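Local coordinates for protein extracellular invertase (Aspergillus kawachii, PDB 5XH8) that probably hydrolyses the beta-fructofuranosidic bond of sucrose and transfers fructosyl units with high transfructosylation activity, probably yielding fructooligosaccharides such as 1-kestose, at residues Ser431-Gly436 and Phe587-Val592; Phe456-Gln461 and Leu542-Asp547; Val445-Ser450 and Ile575-Asn580. All blocks are in the same frame, centred on the assembly; numbering follows the deposited sequence.

Interaction 1 of 3, residues Ser431-Gly436 and Phe587-Val592; sequences SFTESG and FSKVTV
An antiparallel strand pair at the margin of the C-terminal beta-sandwich of this family 32 glycoside hydrolase brings Phe432, Thr433 and Glu434 opposite Val592, Thr591 and Val590. The short strand axes approach to 4.7 Å and run at 153°, antiparallel with an appreciable twist. Two hydrogen-bonded pairs, Phe432 with Val592 and Glu434 with Val590, each exchange two backbone bonds; a representative one, Val592 N to Phe432 O, measures 2.9 Å. Thr433 and Thr591 form the non-hydrogen-bonded pair between them, where Thr433 CA also comes within 3.2 Å of Val590 O in a CA-H...O contact.

Phe432 carries the apolar side of the contact. With CG placed between its backbone N and carbonyl carbon (chi1 63°), the ring is brought alongside its cross-strand partner, and Val592 CB sits 3.9 Å from the ring centroid, over one face and displaced toward the rim, in a CH-pi contact. Val592 CG1 adds an apolar contact, 3.6 Å from Phe432 CZ. On the same sheet face Glu434 CB meets Val590 CB, but the carboxylate turns away, and its OE1 accepts a hydrogen bond from Lys448 N. On the other face, which is largely solvent-facing, the aliphatic chain of Lys589 runs across Thr433, its CE only 3.3 Å from Thr433 CG2, tighter than usual for two carbons; Thr591 CG2 faces Ser431 OG.

Past Glu434 the regular ladder gives way to closer backbone packing: Gly436 CA lies 3.1 Å from Phe587 O. Mostly apolar residues on the inward face, with the buried Glu434 among them, and hydroxyls with a lysine on the outward one make this an edge-strand pairing in one layer of the C-terminal beta-sandwich of family 32.

Interaction 2 of 3, residues Phe456-Gln461 and Leu542-Asp547; sequences FVLSAQ and LTLVVD
Phe456 lies alongside Val546, both side chains pointing the same way from the sheet, so that the valine covers one face of the ring. Val546 CB is 3.9 Å from the ring centroid and 19° off the normal, displaced toward the rim, which makes this a CH-pi contact; CG2 reaches Phe456 CZ at 3.5 Å. A chi1 of 61° tucks Phe456 CG over the main chain, with N and C on its two sides, and bends the phenyl group toward the neighbouring strand.

Farther along the same face, Leu458 and Leu544 meet near their roots, CB to CB at 4.2 Å, and their first torsions differ: CG is opposite the backbone N in Leu458 but opposite the carbonyl carbon in Leu544. Ala460, paired with Leu542, ends this row, which packs on Phe477 and Ile479 of strand 474-481. The reverse face is mixed. The Val457 side chain lies aslant that of Thr543, CG1 of the valine 3.7 Å from CG2 of the threonine, whereas the hydroxyl of Thr543 turns to a water 2.7 Å from its OG1; that water reaches Ser459 OG only weakly.

Three hydrogen-bonded pairs, each closed by two N-H...O=C bonds, keep these side chains in register, as in Leu544 N to Leu458 O at 2.8 Å. The strand axes stay 4.7 Å apart at 169°, nearly antiparallel. Backbone bonds to strand 585-594 on one side, as from Ser459 to Thr591, and to strand 550-555 on the other, as from Thr543 to Tyr554, place both strands inside the sheet: the interior of one layer of the C-terminal beta-sandwich characteristic of family 32 glycoside hydrolases.

Interaction 3 of 3, residues Val445-Ser450 and Ile575-Asn580; sequences VPFKRS and ISFFHN
Phe447 leans across the start of strand 574-580, and its side chain meets three consecutive residues there. CB rests 3.3 Å from Ile575 O, the carbonyl that also accepts Phe447 N in a hydrogen bond of 2.9 Å. CG, opposite the carbonyl carbon of its own residue (chi1 -85°), carries the ring beside that oxygen, and CD1 stays near both it and Ser576 CA. On the other edge, CD2 and CE2 slide under the Ile575 methyl: CG2 stands 3.5 Å from the ring centroid, 10° off the normal, a centred CH-pi contact.

The edge strand 444-446 of the second sheet of the C-terminal beta-sandwich ends just before this phenylalanine. Its antiparallel pairing, Val445 with Phe577 through two backbone bonds and Pro446 with Ser576, leads into the loop that carries the ring, with Phe447 also touching Glu434 and Val590 of the facing sheet.

Farther out, Phe447 CE1 lies over the centre of the Phe577 ring, 3.5 Å from Phe577 CE2. The two ring planes are inclined at 41°, an oblique aromatic pair. Phe447 CZ, at the tip, returns to Ile575 CG2 at 3.6 Å. Beyond the turn, Ser450 OG closes the loop onto the strand by accepting Ile575 N at 2.9 Å.

Overall arrangement
Interactions 1 and 2 belong to one sheet of the C-terminal domain, where strands 585-594 and 455-463 are neighbours; interaction 3 lies on the facing sheet. Interaction 2 is buried, whereas interactions 1 and 3 are partly buried and lie farther from the chain's centre. All three use backbone ladders, but interaction 2 is regular along its length, while interaction 3 has a short ladder continued by loop bonds and a serine hydroxyl. Across the sandwich, Ile575 of interaction 3 packs on Phe456 and Leu458 of interaction 2, and the Phe577 and Phe587 rings meet edge-to-face. Interaction 1 has a solvent-facing side of hydroxyls and a lysine; the corresponding side of interaction 2 mixes valines with a threonine and a serine.

Interaction 1 of 3, residues Ser431-Gly436 and Phe587-Val592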
ATOM      1  N   SER A 431     -51.606 -19.092  17.232  1.00 48.03           N
ATOM      2  CA  SER A 431     -51.902 -19.545  15.896  1.00 46.52           C
ATOM      3  C   SER A 431     -53.406 -19.692  15.693  1.00 45.05           C
ATOM      4  O   SER A 431     -54.087 -20.219  16.567  1.00 42.77           O
ATOM      5  CB  SER A 431     -51.235 -20.897  15.707  1.00 47.30           C
ATOM      6  OG  SER A 431     -51.094 -21.162  14.334  1.00 55.91           O
ATOM      7  N   PHE A 432     -53.919 -19.240  14.553  1.00 40.31           N
ATOM      8  CA  PHE A 432     -55.287 -19.574  14.149  1.00 41.64           C
ATOM      9  C   PHE A 432     -55.316 -19.858  12.655  1.00 43.14           C
ATOM     10  O   PHE A 432     -54.363 -19.531  11.934  1.00 38.05           O
ATOM     11  CB  PHE A 432     -56.297 -18.469  14.544  1.00 40.77           C
ATOM     12  CG  PHE A 432     -56.051 -17.138  13.879  1.00 40.92           C
ATOM     13  CD1 PHE A 432     -56.618 -16.850  12.633  1.00 39.10           C
ATOM     14  CD2 PHE A 432     -55.259 -16.166  14.499  1.00 41.01           C
ATOM     15  CE1 PHE A 432     -56.399 -15.631  12.020  1.00 38.69           C
ATOM     16  CE2 PHE A 432     -55.032 -14.942  13.880  1.00 39.77           C
ATOM     17  CZ  PHE A 432     -55.603 -14.679  12.644  1.00 40.08           C
ATOM     18  N   THR A 433     -56.407 -20.476  12.200  1.00 42.23           N
ATOM     19  CA  THR A 433     -56.556 -20.850  10.796  1.00 41.85           C
ATOM     20  C   THR A 433     -57.797 -20.210  10.203  1.00 40.95           C
ATOM     21  O   THR A 433     -58.764 -19.961  10.902  1.00 44.11           O
ATOM     22  CB  THR A 433     -56.631 -22.385  10.612  1.00 45.58           C
ATOM     23  OG1 THR A 433     -57.740 -22.899  11.363  1.00 52.96           O
ATOM     24  CG2 THR A 433     -55.327 -23.089  11.078  1.00 43.78           C
ATOM     25  N   GLU A 434     -57.740 -19.933   8.907  1.00 40.81           N
ATOM     26  CA  GLU A 434     -58.839 -19.418   8.131  1.00 43.76           C
ATOM     27  C   GLU A 434     -59.169 -20.515   7.119  1.00 45.79           C
ATOM     28  O   GLU A 434     -58.259 -21.109   6.538  1.00 44.68           O
ATOM     29  CB  GLU A 434     -58.409 -18.143   7.424  1.00 44.04           C
ATOM     30  CG  GLU A 434     -59.395 -17.570   6.417  1.00 45.90           C
ATOM     31  CD  GLU A 434     -60.618 -16.918   7.041  1.00 47.71           C
ATOM     32  OE1 GLU A 434     -60.605 -16.501   8.223  1.00 48.13           O
ATOM     33  OE2 GLU A 434     -61.611 -16.781   6.311  1.00 50.68           O
ATOM     34  N   SER A 435     -60.460 -20.772   6.907  1.00 44.24           N
ATOM     35  CA  SER A 435     -60.903 -21.893   6.064  1.00 43.24           C
ATOM     36  C   SER A 435     -60.501 -21.743   4.625  1.00 41.30           C
ATOM     37  O   SER A 435     -60.601 -20.660   4.058  1.00 40.33           O
ATOM     38  CB  SER A 435     -62.434 -22.045   6.109  1.00 45.46           C
ATOM     39  OG  SER A 435     -62.838 -22.498   7.382  1.00 44.27           O
ATOM     40  N   GLY A 436     -60.098 -22.855   4.021  1.00 42.10           N
ATOM     41  CA  GLY A 436     -59.843 -22.901   2.588  1.00 45.28           C
ATOM     42  C   GLY A 436     -61.083 -22.556   1.790  1.00 46.88           C
ATOM     43  O   GLY A 436     -62.188 -22.594   2.308  1.00 51.42           O
ATOM     44  N   PHE A 587     -57.635 -21.868  -2.480  1.00 42.85           N
ATOM     45  CA  PHE A 587     -56.805 -21.587  -1.328  1.00 42.37           C
ATOM     46  C   PHE A 587     -56.966 -22.703  -0.334  1.00 41.97           C
ATOM     47  O   PHE A 587     -58.082 -23.018   0.043  1.00 42.54           O
ATOM     48  CB  PHE A 587     -57.255 -20.284  -0.643  1.00 42.85           C
ATOM     49  CG  PHE A 587     -57.013 -19.056  -1.455  1.00 43.69           C
ATOM     50  CD1 PHE A 587     -57.942 -18.638  -2.404  1.00 44.31           C
ATOM     51  CD2 PHE A 587     -55.847 -18.306  -1.277  1.00 43.47           C
ATOM     52  CE1 PHE A 587     -57.728 -17.494  -3.155  1.00 45.30           C
ATOM     53  CE2 PHE A 587     -55.620 -17.165  -2.033  1.00 44.54           C
ATOM     54  CZ  PHE A 587     -56.564 -16.752  -2.965  1.00 47.14           C
ATOM     55  N   SER A 588     -55.872 -23.280   0.134  1.00 40.73           N
ATOM     56  CA  SER A 588     -55.955 -24.165   1.278  1.00 43.73           C
ATOM     57  C   SER A 588     -56.363 -23.384   2.515  1.00 49.70           C
ATOM     58  O   SER A 588     -56.446 -22.148   2.506  1.00 54.71           O
ATOM     59  CB  SER A 588     -54.598 -24.767   1.589  1.00 45.43           C
ATOM     60  OG  SER A 588     -53.788 -23.774   2.226  1.00 41.14           O
ATOM     61  N   LYS A 589     -56.594 -24.129   3.586  1.00 53.70           N
ATOM     62  CA  LYS A 589     -56.566 -23.618   4.949  1.00 54.41           C
ATOM     63  C   LYS A 589     -55.293 -22.713   5.091  1.00 54.70           C
ATOM     64  O   LYS A 589     -54.181 -23.084   4.706  1.00 50.28           O
ATOM     65  CB  LYS A 589     -56.565 -24.831   5.890  1.00 59.06           C
ATOM     66  CG  LYS A 589     -56.465 -24.617   7.391  1.00 65.27           C
ATOM     67  CD  LYS A 589     -55.691 -25.788   8.019  1.00 70.17           C
ATOM     68  CE  LYS A 589     -55.865 -25.915   9.529  1.00 73.92           C
ATOM     69  NZ  LYS A 589     -56.459 -27.220   9.930  1.00 77.15           N
ATOM     70  N   VAL A 590     -55.513 -21.500   5.573  1.00 50.67           N
ATOM     71  CA  VAL A 590     -54.487 -20.491   5.719  1.00 48.72           C
ATOM     72  C   VAL A 590     -54.147 -20.463   7.199  1.00 48.55           C
ATOM     73  O   VAL A 590     -55.063 -20.400   8.018  1.00 47.97           O
ATOM     74  CB  VAL A 590     -55.045 -19.123   5.273  1.00 47.28           C
ATOM     75  CG1 VAL A 590     -53.983 -18.042   5.358  1.00 49.51           C
ATOM     76  CG2 VAL A 590     -55.614 -19.226   3.864  1.00 46.33           C
ATOM     77  N   THR A 591     -52.860 -20.531   7.548  1.00 43.26           N
ATOM     78  CA  THR A 591     -52.441 -20.405   8.946  1.00 42.28           C
ATOM     79  C   THR A 591     -51.856 -19.009   9.210  1.00 40.93           C
ATOM     80  O   THR A 591     -51.063 -18.492   8.420  1.00 38.17           O
ATOM     81  CB  THR A 591     -51.420 -21.491   9.315  1.00 44.05           C
ATOM     82  OG1 THR A 591     -51.995 -22.772   9.040  1.00 46.51           O
ATOM     83  CG2 THR A 591     -51.051 -21.422  10.798  1.00 44.44           C
ATOM     84  N   VAL A 592     -52.276 -18.406  10.315  1.00 38.22           N
ATOM     85  CA  VAL A 592     -51.776 -17.099  10.732  1.00 37.79           C
ATOM     86  C   VAL A 592     -51.222 -17.302  12.122  1.00 38.06           C
ATOM     87  O   VAL A 592     -51.938 -17.795  13.001  1.00 35.04           O
ATOM     88  CB  VAL A 592     -52.867 -16.004  10.771  1.00 37.05           C
ATOM     89  CG1 VAL A 592     -52.294 -14.689  11.324  1.00 38.62           C
ATOM     90  CG2 VAL A 592     -53.481 -15.789   9.391  1.00 35.92           C
TER

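Interaction 2 of 3, residues Phe456-Gln461 and Leu542-Asp547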
ATOM      1  N   PHE A 456     -46.726 -10.905  12.161  1.00 27.78           N
ATOM      2  CA  PHE A 456     -47.333 -12.202  11.914  1.00 29.34           C
ATOM      3  C   PHE A 456     -46.661 -12.964  10.799  1.00 28.85           C
ATOM      4  O   PHE A 456     -45.988 -12.372   9.959  1.00 26.19           O
ATOM      5  CB  PHE A 456     -48.845 -12.062  11.553  1.00 29.84           C
ATOM      6  CG  PHE A 456     -49.120 -11.253  10.305  1.00 28.37           C
ATOM      7  CD1 PHE A 456     -49.211 -11.863   9.064  1.00 29.27           C
ATOM      8  CD2 PHE A 456     -49.315  -9.880  10.381  1.00 29.38           C
ATOM      9  CE1 PHE A 456     -49.458 -11.122   7.925  1.00 28.79           C
ATOM     10  CE2 PHE A 456     -49.554  -9.127   9.246  1.00 29.11           C
ATOM     11  CZ  PHE A 456     -49.631  -9.744   8.012  1.00 28.92           C
ATOM     12  N   VAL A 457     -46.899 -14.277  10.791  1.00 28.79           N
ATOM     13  CA  VAL A 457     -46.593 -15.142   9.651  1.00 30.12           C
ATOM     14  C   VAL A 457     -47.908 -15.634   9.072  1.00 32.65           C
ATOM     15  O   VAL A 457     -48.782 -16.047   9.832  1.00 34.65           O
ATOM     16  CB  VAL A 457     -45.786 -16.403  10.051  1.00 29.88           C
ATOM     17  CG1 VAL A 457     -45.462 -17.239   8.808  1.00 29.44           C
ATOM     18  CG2 VAL A 457     -44.525 -16.024  10.823  1.00 29.73           C
ATOM     19  N   LEU A 458     -48.032 -15.592   7.748  1.00 33.13           N
ATOM     20  CA  LEU A 458     -49.182 -16.132   7.025  1.00 35.66           C
ATOM     21  C   LEU A 458     -48.667 -17.193   6.068  1.00 35.18           C
ATOM     22  O   LEU A 458     -47.809 -16.882   5.238  1.00 34.86           O
ATOM     23  CB  LEU A 458     -49.886 -15.035   6.208  1.00 36.52           C
ATOM     24  CG  LEU A 458     -51.142 -15.486   5.425  1.00 40.67           C
ATOM     25  CD1 LEU A 458     -52.057 -14.301   5.164  1.00 43.83           C
ATOM     26  CD2 LEU A 458     -50.830 -16.178   4.103  1.00 42.13           C
ATOM     27  N   SER A 459     -49.174 -18.424   6.178  1.00 33.15           N
ATOM     28  CA  SER A 459     -48.839 -19.518   5.240  1.00 36.27           C
ATOM     29  C   SER A 459     -50.093 -19.995   4.521  1.00 37.27           C
ATOM     30  O   SER A 459     -51.152 -20.121   5.144  1.00 39.03           O
ATOM     31  CB  SER A 459     -48.249 -20.732   5.954  1.00 36.02           C
ATOM     32  OG  SER A 459     -47.569 -20.354   7.115  1.00 45.63           O
ATOM     33  N   ALA A 460     -49.975 -20.304   3.237  1.00 36.10           N
ATOM     34  CA  ALA A 460     -51.095 -20.874   2.511  1.00 38.09           C
ATOM     35  C   ALA A 460     -50.609 -21.490   1.238  1.00 41.09           C
ATOM     36  O   ALA A 460     -49.556 -21.096   0.709  1.00 40.43           O
ATOM     37  CB  ALA A 460     -52.116 -19.788   2.195  1.00 39.15           C
ATOM     38  N   GLN A 461     -51.409 -22.426   0.729  1.00 42.48           N
ATOM     39  CA  GLN A 461     -51.197 -23.052  -0.579  1.00 43.82           C
ATOM     40  C   GLN A 461     -52.274 -22.600  -1.552  1.00 42.46           C
ATOM     41  O   GLN A 461     -53.452 -22.554  -1.199  1.00 42.94           O
ATOM     42  CB  GLN A 461     -51.221 -24.568  -0.459  1.00 47.02           C
ATOM     43  CG  GLN A 461     -50.064 -25.143   0.338  1.00 51.10           C
ATOM     44  CD  GLN A 461     -50.289 -25.026   1.832  1.00 56.62           C
ATOM     45  OE1 GLN A 461     -51.291 -25.527   2.347  1.00 63.16           O
ATOM     46  NE2 GLN A 461     -49.377 -24.347   2.538  1.00 55.51           N
ATOM     47  N   LEU A 542     -46.890 -20.548  -0.212  1.00 39.39           N
ATOM     48  CA  LEU A 542     -46.577 -19.177   0.083  1.00 39.20           C
ATOM     49  C   LEU A 542     -46.386 -18.988   1.586  1.00 39.31           C
ATOM     50  O   LEU A 542     -47.220 -19.439   2.359  1.00 37.30           O
ATOM     51  CB  LEU A 542     -47.734 -18.329  -0.427  1.00 40.62           C
ATOM     52  CG  LEU A 542     -47.520 -16.873  -0.768  1.00 44.98           C
ATOM     53  CD1 LEU A 542     -46.354 -16.674  -1.730  1.00 44.09           C
ATOM     54  CD2 LEU A 542     -48.824 -16.324  -1.342  1.00 45.29           C
ATOM     55  N   THR A 543     -45.274 -18.364   1.997  1.00 35.48           N
ATOM     56  CA  THR A 543     -45.134 -17.825   3.363  1.00 34.46           C
ATOM     57  C   THR A 543     -44.874 -16.308   3.335  1.00 32.68           C
ATOM     58  O   THR A 543     -44.006 -15.837   2.593  1.00 32.49           O
ATOM     59  CB  THR A 543     -44.003 -18.523   4.121  1.00 34.28           C
ATOM     60  OG1 THR A 543     -44.186 -19.941   4.070  1.00 33.79           O
ATOM     61  CG2 THR A 543     -43.958 -18.073   5.571  1.00 34.17           C
ATOM     62  N   LEU A 544     -45.642 -15.558   4.121  1.00 31.77           N
ATOM     63  CA  LEU A 544     -45.460 -14.117   4.296  1.00 31.47           C
ATOM     64  C   LEU A 544     -45.048 -13.906   5.743  1.00 29.16           C
ATOM     65  O   LEU A 544     -45.728 -14.384   6.646  1.00 29.07           O
ATOM     66  CB  LEU A 544     -46.755 -13.343   4.017  1.00 32.25           C
ATOM     67  CG  LEU A 544     -47.192 -13.062   2.578  1.00 36.07           C
ATOM     68  CD1 LEU A 544     -47.040 -14.253   1.664  1.00 39.12           C
ATOM     69  CD2 LEU A 544     -48.642 -12.595   2.563  1.00 37.50           C
ATOM     70  N   VAL A 545     -43.942 -13.204   5.958  1.00 26.64           N
ATOM     71  CA  VAL A 545     -43.524 -12.812   7.297  1.00 26.26           C
ATOM     72  C   VAL A 545     -43.559 -11.293   7.315  1.00 27.21           C
ATOM     73  O   VAL A 545     -42.812 -10.635   6.568  1.00 27.53           O
ATOM     74  CB  VAL A 545     -42.106 -13.293   7.656  1.00 26.59           C
ATOM     75  CG1 VAL A 545     -41.779 -12.967   9.117  1.00 26.97           C
ATOM     76  CG2 VAL A 545     -41.944 -14.775   7.358  1.00 27.63           C
ATOM     77  N   VAL A 546     -44.417 -10.742   8.168  1.00 25.82           N
ATOM     78  CA  VAL A 546     -44.546  -9.308   8.322  1.00 26.67           C
ATOM     79  C   VAL A 546     -44.040  -8.963   9.708  1.00 27.15           C
ATOM     80  O   VAL A 546     -44.625  -9.373  10.709  1.00 26.02           O
ATOM     81  CB  VAL A 546     -46.014  -8.865   8.129  1.00 27.54           C
ATOM     82  CG1 VAL A 546     -46.203  -7.385   8.456  1.00 28.28           C
ATOM     83  CG2 VAL A 546     -46.438  -9.144   6.703  1.00 27.19           C
ATOM     84  N   ASP A 547     -42.948  -8.206   9.760  1.00 27.05           N
ATOM     85  CA  ASP A 547     -42.358  -7.775  11.022  1.00 26.46           C
ATOM     86  C   ASP A 547     -42.371  -6.247  11.043  1.00 27.11           C
ATOM     87  O   ASP A 547     -41.368  -5.565  10.740  1.00 24.15           O
ATOM     88  CB  ASP A 547     -40.949  -8.381  11.164  1.00 25.43           C
ATOM     89  CG  ASP A 547     -40.355  -8.171  12.509  1.00 24.83           C
ATOM     90  OD1 ASP A 547     -40.986  -7.536  13.390  1.00 23.08           O
ATOM     91  OD2 ASP A 547     -39.215  -8.645  12.700  1.00 25.38           O
TER
HETATM   92  O   HOH W   1     -44.469 -21.463   6.270  1.00 46.59           O

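Interaction 3 of 3, residues Val445-Ser450 and Ile575-Asn580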
ATOM      1  N   VAL A 445     -62.020 -10.833  -0.323  1.00 49.66           N
ATOM      2  CA  VAL A 445     -62.884 -11.514   0.622  1.00 47.64           C
ATOM      3  C   VAL A 445     -62.232 -11.471   2.003  1.00 46.05           C
ATOM      4  O   VAL A 445     -61.289 -12.221   2.245  1.00 47.04           O
ATOM      5  CB  VAL A 445     -63.100 -12.985   0.191  1.00 49.06           C
ATOM      6  CG1 VAL A 445     -64.002 -13.716   1.183  1.00 48.46           C
ATOM      7  CG2 VAL A 445     -63.649 -13.047  -1.231  1.00 51.17           C
ATOM      8  N   PRO A 446     -62.743 -10.618   2.923  1.00 44.01           N
ATOM      9  CA  PRO A 446     -62.156 -10.530   4.263  1.00 43.30           C
ATOM     10  C   PRO A 446     -62.014 -11.866   4.968  1.00 45.82           C
ATOM     11  O   PRO A 446     -62.871 -12.723   4.823  1.00 48.49           O
ATOM     12  CB  PRO A 446     -63.141  -9.632   5.020  1.00 44.46           C
ATOM     13  CG  PRO A 446     -63.740  -8.767   3.957  1.00 46.06           C
ATOM     14  CD  PRO A 446     -63.852  -9.651   2.749  1.00 44.07           C
ATOM     15  N   PHE A 447     -60.926 -12.049   5.707  1.00 44.15           N
ATOM     16  CA  PHE A 447     -60.786 -13.205   6.590  1.00 45.59           C
ATOM     17  C   PHE A 447     -61.809 -13.056   7.709  1.00 49.24           C
ATOM     18  O   PHE A 447     -62.134 -11.937   8.102  1.00 49.97           O
ATOM     19  CB  PHE A 447     -59.369 -13.288   7.211  1.00 45.24           C
ATOM     20  CG  PHE A 447     -58.321 -13.974   6.343  1.00 42.85           C
ATOM     21  CD1 PHE A 447     -58.417 -14.015   4.951  1.00 42.19           C
ATOM     22  CD2 PHE A 447     -57.201 -14.559   6.941  1.00 42.43           C
ATOM     23  CE1 PHE A 447     -57.447 -14.655   4.185  1.00 41.87           C
ATOM     24  CE2 PHE A 447     -56.225 -15.191   6.172  1.00 41.39           C
ATOM     25  CZ  PHE A 447     -56.352 -15.242   4.799  1.00 39.69           C
ATOM     26  N   LYS A 448     -62.307 -14.174   8.225  1.00 50.68           N
ATOM     27  CA  LYS A 448     -63.176 -14.150   9.396  1.00 50.97           C
ATOM     28  C   LYS A 448     -62.440 -13.578  10.594  1.00 49.88           C
ATOM     29  O   LYS A 448     -63.034 -12.863  11.416  1.00 46.99           O
ATOM     30  CB  LYS A 448     -63.687 -15.554   9.734  1.00 56.55           C
ATOM     31  CG  LYS A 448     -64.874 -15.539  10.683  1.00 63.44           C
ATOM     32  CD  LYS A 448     -65.166 -16.912  11.261  1.00 69.61           C
ATOM     33  CE  LYS A 448     -66.300 -16.852  12.273  1.00 73.63           C
ATOM     34  NZ  LYS A 448     -66.287 -18.075  13.123  1.00 78.37           N
ATOM     35  N   ARG A 449     -61.153 -13.916  10.710  1.00 42.83           N
ATOM     36  CA  ARG A 449     -60.297 -13.349  11.747  1.00 40.56           C
ATOM     37  C   ARG A 449     -58.959 -12.861  11.153  1.00 40.03           C
ATOM     38  O   ARG A 449     -58.368 -13.507  10.299  1.00 39.22           O
ATOM     39  CB  ARG A 449     -60.053 -14.384  12.816  1.00 39.62           C
ATOM     40  CG  ARG A 449     -59.360 -13.843  14.043  1.00 39.90           C
ATOM     41  CD  ARG A 449     -58.950 -14.988  14.920  1.00 39.74           C
ATOM     42  NE  ARG A 449     -58.011 -14.561  15.941  1.00 40.77           N
ATOM     43  CZ  ARG A 449     -57.505 -15.369  16.865  1.00 42.68           C
ATOM     44  NH1 ARG A 449     -57.841 -16.662  16.898  1.00 44.19           N
ATOM     45  NH2 ARG A 449     -56.651 -14.895  17.766  1.00 44.39           N
ATOM     46  N   SER A 450     -58.510 -11.699  11.602  1.00 39.63           N
ATOM     47  CA  SER A 450     -57.261 -11.119  11.152  1.00 37.47           C
ATOM     48  C   SER A 450     -56.421 -10.909  12.391  1.00 40.77           C
ATOM     49  O   SER A 450     -56.971 -10.839  13.511  1.00 39.12           O
ATOM     50  CB  SER A 450     -57.498  -9.795  10.448  1.00 35.29           C
ATOM     51  OG  SER A 450     -57.938  -9.983   9.126  1.00 31.77           O
ATOM     52  N   ILE A 575     -56.626  -8.813   6.836  1.00 35.84           N
ATOM     53  CA  ILE A 575     -56.179  -9.684   5.763  1.00 38.40           C
ATOM     54  C   ILE A 575     -57.381 -10.201   4.980  1.00 38.12           C
ATOM     55  O   ILE A 575     -58.378 -10.569   5.578  1.00 38.60           O
ATOM     56  CB  ILE A 575     -55.381 -10.875   6.329  1.00 37.97           C
ATOM     57  CG1 ILE A 575     -54.087 -10.373   6.992  1.00 38.39           C
ATOM     58  CG2 ILE A 575     -55.069 -11.886   5.224  1.00 40.16           C
ATOM     59  CD1 ILE A 575     -53.297 -11.463   7.692  1.00 39.16           C
ATOM     60  N   SER A 576     -57.263 -10.253   3.658  1.00 39.19           N
ATOM     61  CA  SER A 576     -58.316 -10.777   2.796  1.00 39.13           C
ATOM     62  C   SER A 576     -57.734 -11.647   1.702  1.00 41.38           C
ATOM     63  O   SER A 576     -56.606 -11.394   1.249  1.00 38.05           O
ATOM     64  CB  SER A 576     -59.066  -9.626   2.143  1.00 38.25           C
ATOM     65  OG  SER A 576     -59.645  -8.827   3.144  1.00 37.77           O
ATOM     66  N   PHE A 577     -58.514 -12.642   1.256  1.00 37.58           N
ATOM     67  CA  PHE A 577     -58.236 -13.343  -0.007  1.00 38.06           C
ATOM     68  C   PHE A 577     -58.377 -12.318  -1.114  1.00 38.40           C
ATOM     69  O   PHE A 577     -59.161 -11.374  -0.996  1.00 37.38           O
ATOM     70  CB  PHE A 577     -59.222 -14.495  -0.281  1.00 39.62           C
ATOM     71  CG  PHE A 577     -59.211 -15.570   0.767  1.00 39.42           C
ATOM     72  CD1 PHE A 577     -58.313 -16.617   0.687  1.00 40.57           C
ATOM     73  CD2 PHE A 577     -60.094 -15.528   1.838  1.00 39.64           C
ATOM     74  CE1 PHE A 577     -58.286 -17.600   1.665  1.00 41.07           C
ATOM     75  CE2 PHE A 577     -60.074 -16.508   2.816  1.00 39.58           C
ATOM     76  CZ  PHE A 577     -59.167 -17.547   2.732  1.00 40.54           C
ATOM     77  N   PHE A 578     -57.601 -12.482  -2.172  1.00 37.67           N
ATOM     78  CA  PHE A 578     -57.700 -11.617  -3.333  1.00 41.84           C
ATOM     79  C   PHE A 578     -57.614 -12.476  -4.584  1.00 43.06           C
ATOM     80  O   PHE A 578     -56.798 -13.394  -4.652  1.00 43.20           O
ATOM     81  CB  PHE A 578     -56.578 -10.576  -3.354  1.00 41.03           C
ATOM     82  CG  PHE A 578     -56.322 -10.001  -4.719  1.00 40.94           C
ATOM     83  CD1 PHE A 578     -57.170  -9.036  -5.249  1.00 42.65           C
ATOM     84  CD2 PHE A 578     -55.266 -10.455  -5.494  1.00 39.83           C
ATOM     85  CE1 PHE A 578     -56.947  -8.513  -6.514  1.00 42.61           C
ATOM     86  CE2 PHE A 578     -55.036  -9.936  -6.760  1.00 41.18           C
ATOM     87  CZ  PHE A 578     -55.875  -8.958  -7.273  1.00 42.34           C
ATOM     88  N   HIS A 579     -58.453 -12.159  -5.566  1.00 46.36           N
ATOM     89  CA  HIS A 579     -58.500 -12.875  -6.848  1.00 46.75           C
ATOM     90  C   HIS A 579     -59.151 -11.940  -7.868  1.00 46.69           C
ATOM     91  O   HIS A 579     -60.163 -11.297  -7.552  1.00 47.10           O
ATOM     92  CB  HIS A 579     -59.266 -14.192  -6.674  1.00 48.68           C
ATOM     93  CG  HIS A 579     -59.529 -14.917  -7.957  1.00 54.24           C
ATOM     94  ND1 HIS A 579     -58.526 -15.268  -8.833  1.00 55.47           N
ATOM     95  CD2 HIS A 579     -60.684 -15.360  -8.508  1.00 56.33           C
ATOM     96  CE1 HIS A 579     -59.053 -15.887  -9.874  1.00 58.10           C
ATOM     97  NE2 HIS A 579     -60.361 -15.958  -9.700  1.00 56.81           N
ATOM     98  N   ASN A 580     -58.564 -11.816  -9.063  1.00 45.33           N
ATOM     99  CA  ASN A 580     -59.031 -10.805 -10.040  1.00 44.95           C
ATOM    100  C   ASN A 580     -60.182 -11.294 -10.946  1.00 47.32           C
ATOM    101  O   ASN A 580     -60.586 -10.593 -11.865  1.00 49.26           O
ATOM    102  CB  ASN A 580     -57.879 -10.268 -10.892  1.00 42.31           C
ATOM    103  CG  ASN A 580     -57.338 -11.287 -11.864  1.00 41.68           C
ATOM    104  OD1 ASN A 580     -57.492 -12.495 -11.670  1.00 44.27           O
ATOM    105  ND2 ASN A 580     -56.654 -10.812 -12.894  1.00 40.73           N
TER